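Local coordinates for putative exported protein (Bacteroides fragilis, PDB 4RAA) that is of unknown function but folds as a six-bladed beta-propeller of the YWTD superfamily and is probably exported from the cytoplasm, at residues N20-L25 and D298-G303; F29-T34 and S341-I346; L49-L54 and F66-A71; Y181-S186 and N243-L248; F202-Y207 and S255-E260. All blocks are in the same frame, centred on the assembly; numbering follows the deposited sequence. Where two conformers were deposited one is given.

In the fold
The five contacts fall into two touching groups on the propeller, and no ligand or active site is known to relate them to. Interactions 1, 2 and 3 touch in succession: Val302 CG1 of interaction 1 packs on Phe29 CZ of interaction 2 at 3.9 Å, and Gln33 N of interaction 2 lies 2.8 Å from Gly70 O of interaction 3, probably a hydrogen bond. Interactions 4 and 5 touch through Thr183 OG1 and Ser255 O, 3.0 Å apart, with helix 245-250 leading into strand 254-261. Interactions 3 and 5 lie on opposite sides of the chain's centre, their nearest atoms about 12 Å apart. Interactions 1 and 2 each tie an early segment to one some 270 to 310 residues later.

Interaction 1: residues N20-L25 and D298-G303; sequences NADSIL and DQLKVG
Gln299 offers its side-chain oxygen to the backbone of Ala21: the bond from Ala21 N to Gln299 OE1 is 2.7 Å long and nearly straight, 170° at the hydrogen, although the nitrogen sits above the amide plane and not on a lone pair. Beyond CG the Gln299 chain is fully extended, which carries the amide across the gap. Asn20 runs past it in the opposite direction, the two amide planes 39° apart. Asn20 OD1 and Gln299 OE1 are 3.4 Å apart, but both are acceptors and do not bond. Beside this polar patch Leu300 makes the apolar contact, its CD2 lying 4.1 Å from Ala21 CB and equally far from Leu25 CD1, with the two leucines crossing at about a right angle.

One shell out, Asn20 OD1 takes the N-H of Asp22 at 2.8 Å as the N-cap of the short, weakly bonded helix 21-24. Tyr291 touches both Ala21 and Gln299, while Phe296 packs on Ala21 and Leu25. A Schellman motif at Lys301 ends helix 293-299. N-H groups in a helix's first turn lack acceptors within the helix; Asn20 serves one locally, and Gln299 satisfies another from a distant part of the chain.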
# COMPACT_ATOMS: atom_id res chain seq x y z
N ASN A 20 -20.13 47.88 -5.47
CA ASN A 20 -19.45 47.59 -4.21
C ASN A 20 -19.67 46.09 -3.88
O ASN A 20 -20.78 45.58 -4.02
CB ASN A 20 -20.01 48.48 -3.09
CG ASN A 20 -19.26 48.35 -1.77
OD1 ASN A 20 -18.75 47.29 -1.42
ND2 ASN A 20 -19.22 49.43 -1.02
N ALA A 21 -18.60 45.42 -3.44
CA ALA A 21 -18.65 43.98 -3.10
C ALA A 21 -19.51 43.66 -1.86
O ALA A 21 -20.01 42.54 -1.72
CB ALA A 21 -17.25 43.43 -2.91
N ASP A 22 -19.64 44.65 -0.98
CA ASP A 22 -20.46 44.59 0.23
C ASP A 22 -21.93 44.26 -0.08
O ASP A 22 -22.55 43.47 0.62
CB ASP A 22 -20.37 45.95 0.97
CG ASP A 22 -20.86 45.91 2.41
OD1 ASP A 22 -20.42 45.00 3.15
OD2 ASP A 22 -21.62 46.82 2.81
N SER A 23 -22.46 44.84 -1.16
CA SER A 23 -23.86 44.65 -1.57
C SER A 23 -24.19 43.27 -2.15
O SER A 23 -25.22 42.70 -1.82
CB SER A 23 -24.29 45.72 -2.58
OG SER A 23 -23.53 45.62 -3.77
N ILE A 24 -23.32 42.76 -3.03
CA ILE A 24 -23.53 41.44 -3.70
C ILE A 24 -23.11 40.18 -2.91
O ILE A 24 -23.41 39.07 -3.34
CB ILE A 24 -22.91 41.37 -5.13
CG1 ILE A 24 -21.39 41.64 -5.12
CG2 ILE A 24 -23.62 42.33 -6.08
CD1 ILE A 24 -20.71 41.42 -6.45
N LEU A 25 -22.43 40.37 -1.76
CA LEU A 25 -21.94 39.25 -0.92
C LEU A 25 -22.53 39.25 0.49
O LEU A 25 -22.85 40.32 1.04
CB LEU A 25 -20.41 39.31 -0.79
CG LEU A 25 -19.55 39.15 -2.04
CD1 LEU A 25 -18.10 39.51 -1.73
CD2 LEU A 25 -19.65 37.73 -2.60
N ASP A 298 -11.01 46.29 1.63
CA ASP A 298 -11.50 47.56 2.22
C ASP A 298 -13.03 47.72 2.07
O ASP A 298 -13.68 48.21 2.99
CB ASP A 298 -10.72 48.79 1.69
CG ASP A 298 -9.29 48.91 2.29
OD1 ASP A 298 -8.82 48.02 3.03
OD2 ASP A 298 -8.63 49.93 2.01
N GLN A 299 -13.59 47.27 0.94
CA GLN A 299 -15.06 47.30 0.72
C GLN A 299 -15.84 46.39 1.68
O GLN A 299 -16.94 46.75 2.10
CB GLN A 299 -15.42 46.93 -0.73
CG GLN A 299 -15.18 48.05 -1.73
CD GLN A 299 -15.64 47.72 -3.15
OE1 GLN A 299 -16.14 46.62 -3.43
NE2 GLN A 299 -15.48 48.67 -4.06
N LEU A 300 -15.29 45.23 2.02
CA LEU A 300 -15.92 44.31 3.00
C LEU A 300 -15.54 44.59 4.46
O LEU A 300 -16.07 43.93 5.36
CB LEU A 300 -15.57 42.85 2.66
CG LEU A 300 -15.93 42.36 1.26
CD1 LEU A 300 -15.39 40.95 1.06
CD2 LEU A 300 -17.43 42.41 1.03
N LYS A 301 -14.64 45.56 4.69
CA LYS A 301 -14.18 45.98 6.03
C LYS A 301 -13.52 44.84 6.81
O LYS A 301 -13.91 44.54 7.95
CB LYS A 301 -15.33 46.65 6.83
CG LYS A 301 -15.86 47.94 6.23
CD LYS A 301 -16.89 48.58 7.15
CE LYS A 301 -17.18 50.03 6.78
NZ LYS A 301 -17.80 50.17 5.44
N VAL A 302 -12.51 44.21 6.18
CA VAL A 302 -11.73 43.08 6.76
C VAL A 302 -10.19 43.25 6.77
O VAL A 302 -9.47 42.27 6.96
CB VAL A 302 -12.13 41.72 6.10
CG1 VAL A 302 -13.63 41.50 6.19
CG2 VAL A 302 -11.66 41.63 4.65
N GLY A 303 -9.70 44.48 6.55
CA GLY A 303 -8.26 44.80 6.66
C GLY A 303 -7.28 44.21 5.66
O GLY A 303 -6.77 44.93 4.80

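Interaction 2: residues F29-T34 and S341-I346; sequences FLKLQT and SELLTI
Lys31 NZ is held by two groups from the loop that follows helix 338-345: a salt bridge to Asp351 OD2 and a hydrogen bond with Ser347 OG. The route to them passes the C-terminal end of the helix. With CG anti to the backbone nitrogen (chi1 -169°) the chain leaves extended and bends only at its last torsion, passing Ile346, whose carbonyl oxygen is 4.3 Å from Lys31 CE.

The rest of the contact is apolar and centres on the forked end of Leu343. Its CD1 branch meets Phe29 CB at 3.7 Å and lies close to the peptide that follows; its CD2 branch rests 4.0 Å from Lys31 CB. One leucine therefore straddles two residues on the same side of strand 29-31, while Leu30, between them, turns its CB the other way. The ring of Phe29 leads off toward Val302 and Asp337.

The axes of strand 29-31 and helix 341-345 run nearly parallel, 12° apart, at a closest approach of 9.2 Å. The helix lies in the connection to strand 354-360, which pairs with strand 25-31. A sheet that pairs an early strand with the last one is consistent with the ring closure common in beta-propellers.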
# COMPACT_ATOMS: atom_id res chain seq x y z
N PHE A 29 -18.34 35.12 10.12
CA PHE A 29 -17.02 34.95 10.74
C PHE A 29 -17.04 33.84 11.79
O PHE A 29 -18.07 33.58 12.42
CB PHE A 29 -16.58 36.26 11.38
CG PHE A 29 -16.37 37.37 10.38
CD1 PHE A 29 -15.20 37.42 9.63
CD2 PHE A 29 -17.33 38.36 10.21
CE1 PHE A 29 -14.99 38.45 8.71
CE2 PHE A 29 -17.13 39.40 9.30
CZ PHE A 29 -15.96 39.44 8.55
N LEU A 30 -15.90 33.18 11.96
CA LEU A 30 -15.74 32.11 12.93
C LEU A 30 -14.35 32.18 13.53
O LEU A 30 -13.36 32.24 12.79
CB LEU A 30 -15.92 30.75 12.27
CG LEU A 30 -15.90 29.50 13.15
CD1 LEU A 30 -16.99 29.56 14.22
CD2 LEU A 30 -16.07 28.27 12.27
N LYS A 31 -14.28 32.12 14.85
CA LYS A 31 -13.04 32.15 15.59
C LYS A 31 -12.58 30.71 15.88
O LYS A 31 -13.33 29.92 16.45
CB LYS A 31 -13.29 32.90 16.90
CG LYS A 31 -12.03 33.22 17.64
CD LYS A 31 -12.27 34.08 18.85
CE LYS A 31 -11.02 34.06 19.71
NZ LYS A 31 -9.77 34.39 18.97
N LEU A 32 -11.36 30.37 15.45
CA LEU A 32 -10.78 29.05 15.75
C LEU A 32 -10.20 29.08 17.16
O LEU A 32 -9.52 30.04 17.54
CB LEU A 32 -9.69 28.67 14.75
CG LEU A 32 -10.13 28.38 13.32
CD1 LEU A 32 -8.92 28.27 12.40
CD2 LEU A 32 -10.97 27.11 13.25
N GLN A 33 -10.46 28.01 17.92
CA GLN A 33 -9.96 27.87 19.30
C GLN A 33 -8.43 27.77 19.28
O GLN A 33 -7.87 27.14 18.37
CB GLN A 33 -10.57 26.62 19.96
CG GLN A 33 -10.30 26.44 21.44
CD GLN A 33 -10.79 25.10 21.99
OE1 GLN A 33 -11.23 24.21 21.25
NE2 GLN A 33 -10.69 24.94 23.30
N THR A 34 -7.77 28.38 20.26
CA THR A 34 -6.31 28.40 20.31
C THR A 34 -5.73 27.73 21.57
O THR A 34 -5.63 28.35 22.63
CB THR A 34 -5.80 29.85 20.18
OG1 THR A 34 -6.43 30.48 19.06
CG2 THR A 34 -4.25 29.87 20.04
N SER A 341 -15.14 42.82 14.23
CA SER A 341 -14.64 43.62 15.36
C SER A 341 -15.05 43.05 16.74
O SER A 341 -14.26 43.10 17.68
CB SER A 341 -15.09 45.07 15.24
OG SER A 341 -14.36 45.87 16.12
N GLU A 342 -16.27 42.51 16.82
CA GLU A 342 -16.80 41.83 18.03
C GLU A 342 -15.92 40.62 18.40
O GLU A 342 -15.53 40.48 19.57
CB GLU A 342 -18.27 41.43 17.78
CG GLU A 342 -19.00 40.60 18.83
CD GLU A 342 -20.44 40.34 18.39
OE1 GLU A 342 -21.25 41.30 18.39
OE2 GLU A 342 -20.77 39.18 18.03
N LEU A 343 -15.60 39.78 17.42
CA LEU A 343 -14.69 38.63 17.62
C LEU A 343 -13.22 39.06 17.83
O LEU A 343 -12.48 38.42 18.58
CB LEU A 343 -14.77 37.63 16.45
CG LEU A 343 -16.00 36.74 16.34
CD1 LEU A 343 -15.99 36.00 15.01
CD2 LEU A 343 -16.10 35.75 17.49
N LEU A 344 -12.81 40.14 17.15
CA LEU A 344 -11.44 40.69 17.22
C LEU A 344 -11.13 41.31 18.62
O LEU A 344 -9.99 41.24 19.12
CB LEU A 344 -11.24 41.71 16.07
CG LEU A 344 -9.89 42.05 15.42
CD1 LEU A 344 -9.27 40.79 14.83
CD2 LEU A 344 -10.08 43.08 14.31
N THR A 345 -12.15 41.91 19.23
CA THR A 345 -12.06 42.52 20.57
C THR A 345 -11.87 41.46 21.67
O THR A 345 -11.14 41.71 22.63
CB THR A 345 -13.28 43.43 20.84
OG1 THR A 345 -13.29 44.47 19.86
CG2 THR A 345 -13.22 44.06 22.19
N ILE A 346 -12.50 40.29 21.52
CA ILE A 346 -12.34 39.13 22.45
C ILE A 346 -11.17 38.17 22.07
O ILE A 346 -11.03 37.12 22.70
CB ILE A 346 -13.65 38.30 22.62
CG1 ILE A 346 -14.07 37.54 21.33
CG2 ILE A 346 -14.78 39.21 23.12
CD1 ILE A 346 -15.11 36.46 21.53

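Interaction 3: residues L49-L54 and F66-A71; sequences LNNCLL and FNKSGA
Lys68 bends at its second torsion (chi2 -73°), and the turn lays its aliphatic chain across Asn51: Lys68 CG comes within 3.9 Å of Asn51 CB and 3.5 Å of Asn51 O, and CE approaches Asn51 CA. The two side chains cross at about a right angle. Beyond CE the amine finds its counter-charge in Glu48 OE1, a salt bridge just ahead of the segment 49-54. Asn67 puts CG on the side away from its own nitrogen (chi1 -169°), which brings OD1 beside the following N-H, Lys68 N, to which it makes a weak, sharply bent bond.

Further in, the two segments pair as neighbouring strands of a beta hairpin in a propeller blade. Leu53 and Phe66 form an antiparallel hydrogen-bonded pair: Leu53 N gives to Phe66 O at 2.7 Å, and Phe66 N returns a bond to Leu53 O at 2.9 Å, both almost straight. Cys52 and Asn67 are the adjacent non-hydrogen-bonded pair and sit on the opposite side of the sheet from Leu53 and Phe66. The CB atoms of Leu53 and Phe66 are 4.3 Å apart, after which the side chains diverge: Leu53 reaches Val313, and Phe66 goes to Leu32 and Cys38.

Past the pair, a type I turn from Asn67 to Gly70 reverses the chain, and Asn67 N donates to Ala71 O. The contact grades from directional backbone bonds within the blade to the end of the pairing, where a lysine's methylenes lie over the asparagine backbone, its charge being neutralised, presumably, by Glu48.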
# COMPACT_ATOMS: atom_id res chain seq x y z
N LEU A 49 -16.88 17.46 6.98
CA LEU A 49 -17.00 16.02 7.29
C LEU A 49 -17.87 15.88 8.53
O LEU A 49 -17.40 16.13 9.64
CB LEU A 49 -15.64 15.36 7.49
CG LEU A 49 -15.63 13.87 7.90
CD1 LEU A 49 -16.31 13.02 6.84
CD2 LEU A 49 -14.20 13.40 8.16
N ASN A 50 -19.13 15.46 8.33
CA ASN A 50 -20.15 15.38 9.39
C ASN A 50 -20.34 16.85 9.83
O ASN A 50 -20.51 17.70 8.95
CB ASN A 50 -19.74 14.39 10.51
CG ASN A 50 -19.21 13.06 9.97
OD1 ASN A 50 -18.26 12.50 10.52
ND2 ASN A 50 -19.79 12.58 8.86
N ASN A 51 -20.29 17.17 11.13
CA ASN A 51 -20.34 18.58 11.58
C ASN A 51 -18.97 19.00 12.11
O ASN A 51 -18.84 19.54 13.22
CB ASN A 51 -21.50 18.82 12.59
CG ASN A 51 -22.84 19.08 11.90
OD1 ASN A 51 -23.03 18.76 10.72
ND2 ASN A 51 -23.77 19.68 12.63
N CYS A 52 -17.95 18.76 11.28
CA CYS A 52 -16.57 19.12 11.58
C CYS A 52 -15.87 19.72 10.35
O CYS A 52 -16.31 19.55 9.21
CB CYS A 52 -15.78 17.90 12.08
SG CYS A 52 -16.33 17.23 13.67
N LEU A 53 -14.77 20.42 10.63
CA LEU A 53 -13.94 21.08 9.65
C LEU A 53 -12.55 20.45 9.65
O LEU A 53 -11.81 20.58 10.63
CB LEU A 53 -13.79 22.56 10.00
CG LEU A 53 -15.06 23.40 10.15
CD1 LEU A 53 -14.66 24.81 10.56
CD2 LEU A 53 -15.90 23.41 8.87
N LEU A 54 -12.21 19.75 8.57
CA LEU A 54 -10.86 19.20 8.40
C LEU A 54 -10.00 20.34 7.85
O LEU A 54 -10.31 20.85 6.78
CB LEU A 54 -10.85 17.98 7.46
CG LEU A 54 -11.13 16.61 8.09
CD1 LEU A 54 -12.35 16.60 8.99
CD2 LEU A 54 -11.25 15.55 7.00
N PHE A 66 -11.46 20.51 13.54
CA PHE A 66 -12.17 21.51 14.30
C PHE A 66 -13.67 21.27 14.12
O PHE A 66 -14.11 20.56 13.21
CB PHE A 66 -11.81 22.91 13.82
CG PHE A 66 -10.47 23.39 14.29
CD1 PHE A 66 -9.31 23.07 13.59
CD2 PHE A 66 -10.36 24.19 15.43
CE1 PHE A 66 -8.07 23.53 14.01
CE2 PHE A 66 -9.12 24.66 15.86
CZ PHE A 66 -7.97 24.32 15.15
N ASN A 67 -14.43 21.89 15.01
CA ASN A 67 -15.88 21.80 15.06
C ASN A 67 -16.48 22.99 14.31
O ASN A 67 -15.80 23.99 14.09
CB ASN A 67 -16.26 21.83 16.55
CG ASN A 67 -17.70 21.47 16.83
OD1 ASN A 67 -18.52 21.27 15.93
ND2 ASN A 67 -18.00 21.38 18.11
N LYS A 68 -17.76 22.88 13.93
CA LYS A 68 -18.53 23.99 13.29
C LYS A 68 -18.43 25.27 14.11
O LYS A 68 -18.29 26.35 13.55
CB LYS A 68 -20.02 23.63 13.12
CG LYS A 68 -20.34 22.54 12.10
CD LYS A 68 -20.18 23.00 10.66
CE LYS A 68 -20.49 21.86 9.69
NZ LYS A 68 -20.45 22.26 8.26
N SER A 69 -18.48 25.12 15.43
CA SER A 69 -18.37 26.22 16.38
C SER A 69 -16.94 26.78 16.59
O SER A 69 -16.78 27.77 17.30
CB SER A 69 -18.91 25.77 17.73
OG SER A 69 -18.17 24.64 18.17
N GLY A 70 -15.92 26.15 15.97
CA GLY A 70 -14.52 26.56 16.09
C GLY A 70 -13.70 25.85 17.16
O GLY A 70 -12.52 26.17 17.35
N ALA A 71 -14.31 24.89 17.86
CA ALA A 71 -13.64 24.13 18.92
C ALA A 71 -12.73 23.08 18.31
O ALA A 71 -13.08 22.51 17.28
CB ALA A 71 -14.66 23.44 19.82

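Interaction 4: residues Y181-S186 and N243-L248; sequences YTTGPS and NYLYDL
Stacking joins Tyr181 to Asn243. The side-chain amide lies almost parallel to the phenol ring, the planes 7° apart, and Asn243 CB stands over the ring centre, 3.7 Å from the centroid and nearly on the normal, a CH-pi contact. Asn243 CG continues across the ring rim to 3.5 Å from Tyr181 CD1. The anti torsion of Asn243 (chi1 -166°) lays the amide over this face and leaves OD1 able to accept from Leu245 N at 3.1 Å, a capping bond at the start of helix 245-250.

The hydrogen bond across the contact comes from the next residue. Tyr244 OH donates to Tyr181 O over 2.8 Å, approaching from above the carbonyl plane, 45° out of it. Its ring is aimed there by a first torsion that sets CG between the backbone nitrogen and the carbonyl carbon.

Van der Waals contacts fill the remainder. Thr183 CB lies at the edge of the Tyr244 ring, and Thr183 OG1 is 3.7 Å from Leu245 CD1 and 3.9 Å from Leu248 CD2. That hydroxyl is not stranded among methyls, since Ser255 O is its partner. Phe177 meets the Tyr244 ring at a steep angle, and Phe202 touches it too.

Through these bonds the loop 181-186 is tied to the residues that lead into helix 245-250. Because one Asn243 amide both stacks on Tyr181 and caps Leu245 N, loop contact and helix start are coupled, while Tyr244 OH fixes the loop carbonyl.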
# COMPACT_ATOMS: atom_id res chain seq x y z
N TYR A 181 9.66 23.58 -12.71
CA TYR A 181 9.04 24.72 -12.04
C TYR A 181 7.55 24.85 -12.40
O TYR A 181 7.23 24.96 -13.58
CB TYR A 181 9.81 26.00 -12.40
CG TYR A 181 11.29 25.92 -12.05
CD1 TYR A 181 11.73 26.24 -10.76
CD2 TYR A 181 12.26 25.52 -12.99
CE1 TYR A 181 13.08 26.16 -10.40
CE2 TYR A 181 13.62 25.45 -12.64
CZ TYR A 181 14.02 25.77 -11.35
OH TYR A 181 15.35 25.70 -10.99
N THR A 182 6.68 24.80 -11.39
CA THR A 182 5.21 24.93 -11.50
C THR A 182 4.80 26.31 -11.02
O THR A 182 5.37 26.80 -10.05
CB THR A 182 4.49 23.93 -10.58
OG1 THR A 182 5.06 22.63 -10.76
CG2 THR A 182 2.97 23.90 -10.86
N THR A 183 3.77 26.89 -11.63
CA THR A 183 3.34 28.26 -11.27
C THR A 183 2.00 28.37 -10.56
O THR A 183 1.86 29.23 -9.69
CB THR A 183 3.35 29.22 -12.48
OG1 THR A 183 3.10 30.56 -12.03
CG2 THR A 183 2.31 28.84 -13.57
N GLY A 184 1.02 27.54 -10.93
CA GLY A 184 -0.34 27.61 -10.37
C GLY A 184 -0.47 27.17 -8.92
O GLY A 184 0.54 27.02 -8.23
N PRO A 185 -1.72 26.96 -8.43
CA PRO A 185 -1.91 26.50 -7.04
C PRO A 185 -1.51 25.05 -6.88
O PRO A 185 -1.38 24.33 -7.88
CB PRO A 185 -3.41 26.65 -6.83
CG PRO A 185 -3.98 26.44 -8.19
CD PRO A 185 -3.00 27.06 -9.15
N SER A 186 -1.30 24.63 -5.63
CA SER A 186 -0.91 23.25 -5.32
C SER A 186 -2.09 22.27 -5.47
O SER A 186 -1.89 21.13 -5.88
CB SER A 186 -0.33 23.16 -3.91
OG SER A 186 -1.26 23.64 -2.98
N ASN A 243 13.90 28.75 -14.17
CA ASN A 243 12.69 29.27 -13.54
C ASN A 243 12.19 30.56 -14.21
O ASN A 243 12.72 31.64 -13.98
CB ASN A 243 12.89 29.49 -12.03
CG ASN A 243 11.57 29.70 -11.27
OD1 ASN A 243 10.47 29.66 -11.83
ND2 ASN A 243 11.69 29.92 -9.96
N TYR A 244 11.20 30.39 -15.07
CA TYR A 244 10.45 31.46 -15.75
C TYR A 244 9.61 32.38 -14.86
O TYR A 244 9.25 33.47 -15.30
CB TYR A 244 9.48 30.86 -16.79
CG TYR A 244 8.47 29.88 -16.20
CD1 TYR A 244 7.24 30.32 -15.68
CD2 TYR A 244 8.75 28.50 -16.15
CE1 TYR A 244 6.33 29.42 -15.13
CE2 TYR A 244 7.84 27.59 -15.60
CZ TYR A 244 6.63 28.05 -15.10
OH TYR A 244 5.74 27.15 -14.57
N LEU A 245 9.25 31.91 -13.66
CA LEU A 245 8.38 32.65 -12.71
C LEU A 245 8.72 34.14 -12.51
O LEU A 245 7.81 34.94 -12.36
CB LEU A 245 8.34 31.95 -11.35
CG LEU A 245 7.43 32.50 -10.24
CD1 LEU A 245 5.97 32.50 -10.69
CD2 LEU A 245 7.61 31.69 -8.97
N TYR A 246 10.01 34.48 -12.52
CA TYR A 246 10.44 35.89 -12.36
C TYR A 246 10.04 36.68 -13.59
O TYR A 246 9.42 37.73 -13.44
CB TYR A 246 11.95 36.08 -12.11
CG TYR A 246 12.36 37.56 -12.06
CD1 TYR A 246 12.07 38.38 -10.95
CD2 TYR A 246 13.04 38.16 -13.14
CE1 TYR A 246 12.43 39.72 -10.91
CE2 TYR A 246 13.41 39.51 -13.12
CZ TYR A 246 13.10 40.28 -12.01
OH TYR A 246 13.47 41.60 -11.98
N ASP A 247 10.41 36.19 -14.77
CA ASP A 247 10.06 36.86 -16.03
C ASP A 247 8.55 36.93 -16.26
O ASP A 247 8.06 37.92 -16.81
CB ASP A 247 10.73 36.18 -17.24
CG ASP A 247 12.22 36.51 -17.37
OD1 ASP A 247 12.71 37.50 -16.79
OD2 ASP A 247 12.90 35.77 -18.11
N LEU A 248 7.84 35.90 -15.84
CA LEU A 248 6.39 35.84 -15.95
C LEU A 248 5.70 36.98 -15.17
O LEU A 248 4.77 37.60 -15.67
CB LEU A 248 5.88 34.48 -15.48
CG LEU A 248 4.38 34.18 -15.48
CD1 LEU A 248 3.74 34.51 -16.81
CD2 LEU A 248 4.12 32.72 -15.13

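Interaction 5: residues F202-Y207 and S255-E260; sequences FDLTIY and SYYCVE
Tyr257 spans the gap between two sheets of the propeller, reaching from strand 255-260 to strand 203-207. The strand axes run almost parallel, 5° apart, and come no closer than 10.0 Å, too far for backbone pairing, so side chains bridge the blades. From Tyr257 CB, directed at the neighbouring strand, a first torsion of 86° places CG between the backbone nitrogen and carbonyl carbon and sends the ring toward Leu204 and Asp203. Leu204 CD2 then lies over one face: it stands 3.9 Å from the centroid, a CH-pi contact, lying 4.1 Å from Tyr257 CD1 and nearer still to CE1 and CZ. Tyr199 meets the same ring at a moderate tilt. At the tip, Tyr257 OH bonds to Thr200 O, just ahead of 202-207, and also lies 3.0 Å from Asp203 O.

That carbonyl has a backbone partner as well: Thr205 N donates to Asp203 O at 2.7 Å, closing an inverse gamma turn centred on Leu204. The turn therefore sets up both the methyl on the ring face and the oxygen beside the hydroxyl.

Two residues further along, Ile206 and Val259 meet tip to tip, Ile206 CD1 against Val259 CG1 at 3.4 Å, and Tyr190 touches both. On the far side of strand 203-207 the Asp203 carboxylate is gripped twice: Thr205 OG1 donates to OD1, while Tyr207 OH reaches the syn lone pair of Asp203 OD2 at 2.6 Å.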
# COMPACT_ATOMS: atom_id res chain seq x y z
N PHE A 202 -1.82 27.23 -17.69
CA PHE A 202 -1.70 27.87 -19.02
C PHE A 202 -2.86 27.53 -19.97
O PHE A 202 -2.67 27.43 -21.19
CB PHE A 202 -0.35 27.53 -19.67
CG PHE A 202 0.81 27.62 -18.71
CD1 PHE A 202 1.08 28.81 -18.05
CD2 PHE A 202 1.61 26.51 -18.44
CE1 PHE A 202 2.14 28.90 -17.14
CE2 PHE A 202 2.67 26.59 -17.53
CZ PHE A 202 2.93 27.79 -16.88
N ASP A 203 -4.05 27.41 -19.39
CA ASP A 203 -5.28 27.09 -20.14
C ASP A 203 -6.47 27.53 -19.29
O ASP A 203 -6.86 26.84 -18.35
CB ASP A 203 -5.32 25.58 -20.46
CG ASP A 203 -6.58 25.13 -21.20
OD1 ASP A 203 -7.40 25.97 -21.61
OD2 ASP A 203 -6.74 23.91 -21.35
N LEU A 204 -7.06 28.68 -19.64
CA LEU A 204 -8.20 29.25 -18.91
C LEU A 204 -9.47 28.47 -19.21
O LEU A 204 -10.41 28.98 -19.83
CB LEU A 204 -8.38 30.74 -19.23
CG LEU A 204 -7.25 31.64 -18.77
CD1 LEU A 204 -7.42 33.04 -19.36
CD2 LEU A 204 -7.16 31.69 -17.24
N THR A 205 -9.49 27.23 -18.74
CA THR A 205 -10.58 26.29 -18.95
C THR A 205 -10.64 25.32 -17.78
O THR A 205 -9.59 24.84 -17.33
CB THR A 205 -10.41 25.48 -20.26
OG1 THR A 205 -10.21 26.37 -21.37
CG2 THR A 205 -11.64 24.61 -20.54
N ILE A 206 -11.84 25.08 -17.27
CA ILE A 206 -12.08 24.09 -16.22
C ILE A 206 -12.75 22.91 -16.91
O ILE A 206 -13.78 23.08 -17.57
CB ILE A 206 -12.93 24.65 -15.08
CG1 ILE A 206 -12.06 25.64 -14.30
CG2 ILE A 206 -13.43 23.54 -14.15
CD1 ILE A 206 -12.78 26.44 -13.27
N TYR A 207 -12.16 21.73 -16.74
CA TYR A 207 -12.64 20.49 -17.35
C TYR A 207 -13.25 19.58 -16.30
O TYR A 207 -12.70 19.45 -15.23
CB TYR A 207 -11.47 19.75 -18.04
CG TYR A 207 -10.78 20.54 -19.13
CD1 TYR A 207 -9.70 21.38 -18.83
CD2 TYR A 207 -11.18 20.43 -20.47
CE1 TYR A 207 -9.06 22.11 -19.83
CE2 TYR A 207 -10.54 21.15 -21.47
CZ TYR A 207 -9.48 21.98 -21.15
OH TYR A 207 -8.85 22.69 -22.12
N SER A 255 -0.06 35.81 -14.13
CA SER A 255 1.03 35.16 -13.38
C SER A 255 0.62 33.84 -12.70
O SER A 255 1.34 32.86 -12.79
CB SER A 255 1.58 36.15 -12.33
OG SER A 255 2.33 35.49 -11.35
N TYR A 256 -0.51 33.88 -12.01
CA TYR A 256 -1.08 32.77 -11.22
C TYR A 256 -2.60 32.90 -11.25
O TYR A 256 -3.09 34.00 -11.45
CB TYR A 256 -0.58 32.89 -9.77
CG TYR A 256 -1.30 32.10 -8.66
CD1 TYR A 256 -2.48 32.57 -8.06
CD2 TYR A 256 -0.76 30.90 -8.16
CE1 TYR A 256 -3.11 31.86 -7.04
CE2 TYR A 256 -1.39 30.18 -7.14
CZ TYR A 256 -2.55 30.67 -6.58
OH TYR A 256 -3.15 29.94 -5.58
N TYR A 257 -3.32 31.79 -11.09
CA TYR A 257 -4.79 31.85 -10.93
C TYR A 257 -5.31 30.60 -10.26
O TYR A 257 -4.87 29.51 -10.62
CB TYR A 257 -5.54 32.13 -12.25
CG TYR A 257 -5.88 30.92 -13.13
CD1 TYR A 257 -4.94 30.40 -14.03
CD2 TYR A 257 -7.14 30.31 -13.05
CE1 TYR A 257 -5.26 29.29 -14.83
CE2 TYR A 257 -7.47 29.22 -13.85
CZ TYR A 257 -6.53 28.71 -14.73
OH TYR A 257 -6.86 27.65 -15.51
N CYS A 258 -6.19 30.76 -9.26
CA CYS A 258 -6.83 29.63 -8.58
C CYS A 258 -8.34 29.78 -8.71
O CYS A 258 -8.84 30.89 -8.84
CB CYS A 258 -6.39 29.53 -7.11
SG CYS A 258 -7.14 30.70 -5.97
N VAL A 259 -9.05 28.67 -8.70
CA VAL A 259 -10.51 28.66 -8.84
C VAL A 259 -11.15 27.81 -7.73
O VAL A 259 -10.66 26.70 -7.41
CB VAL A 259 -11.00 28.08 -10.20
CG1 VAL A 259 -12.53 28.14 -10.31
CG2 VAL A 259 -10.35 28.80 -11.38
N GLU A 260 -12.21 28.38 -7.15
CA GLU A 260 -13.04 27.68 -6.17
C GLU A 260 -14.47 27.82 -6.66
O GLU A 260 -14.93 28.91 -7.02
CB GLU A 260 -12.84 28.20 -4.74
CG GLU A 260 -13.71 27.47 -3.70
CD GLU A 260 -13.71 25.94 -3.83
OE1 GLU A 260 -12.65 25.34 -4.13
OE2 GLU A 260 -14.78 25.33 -3.60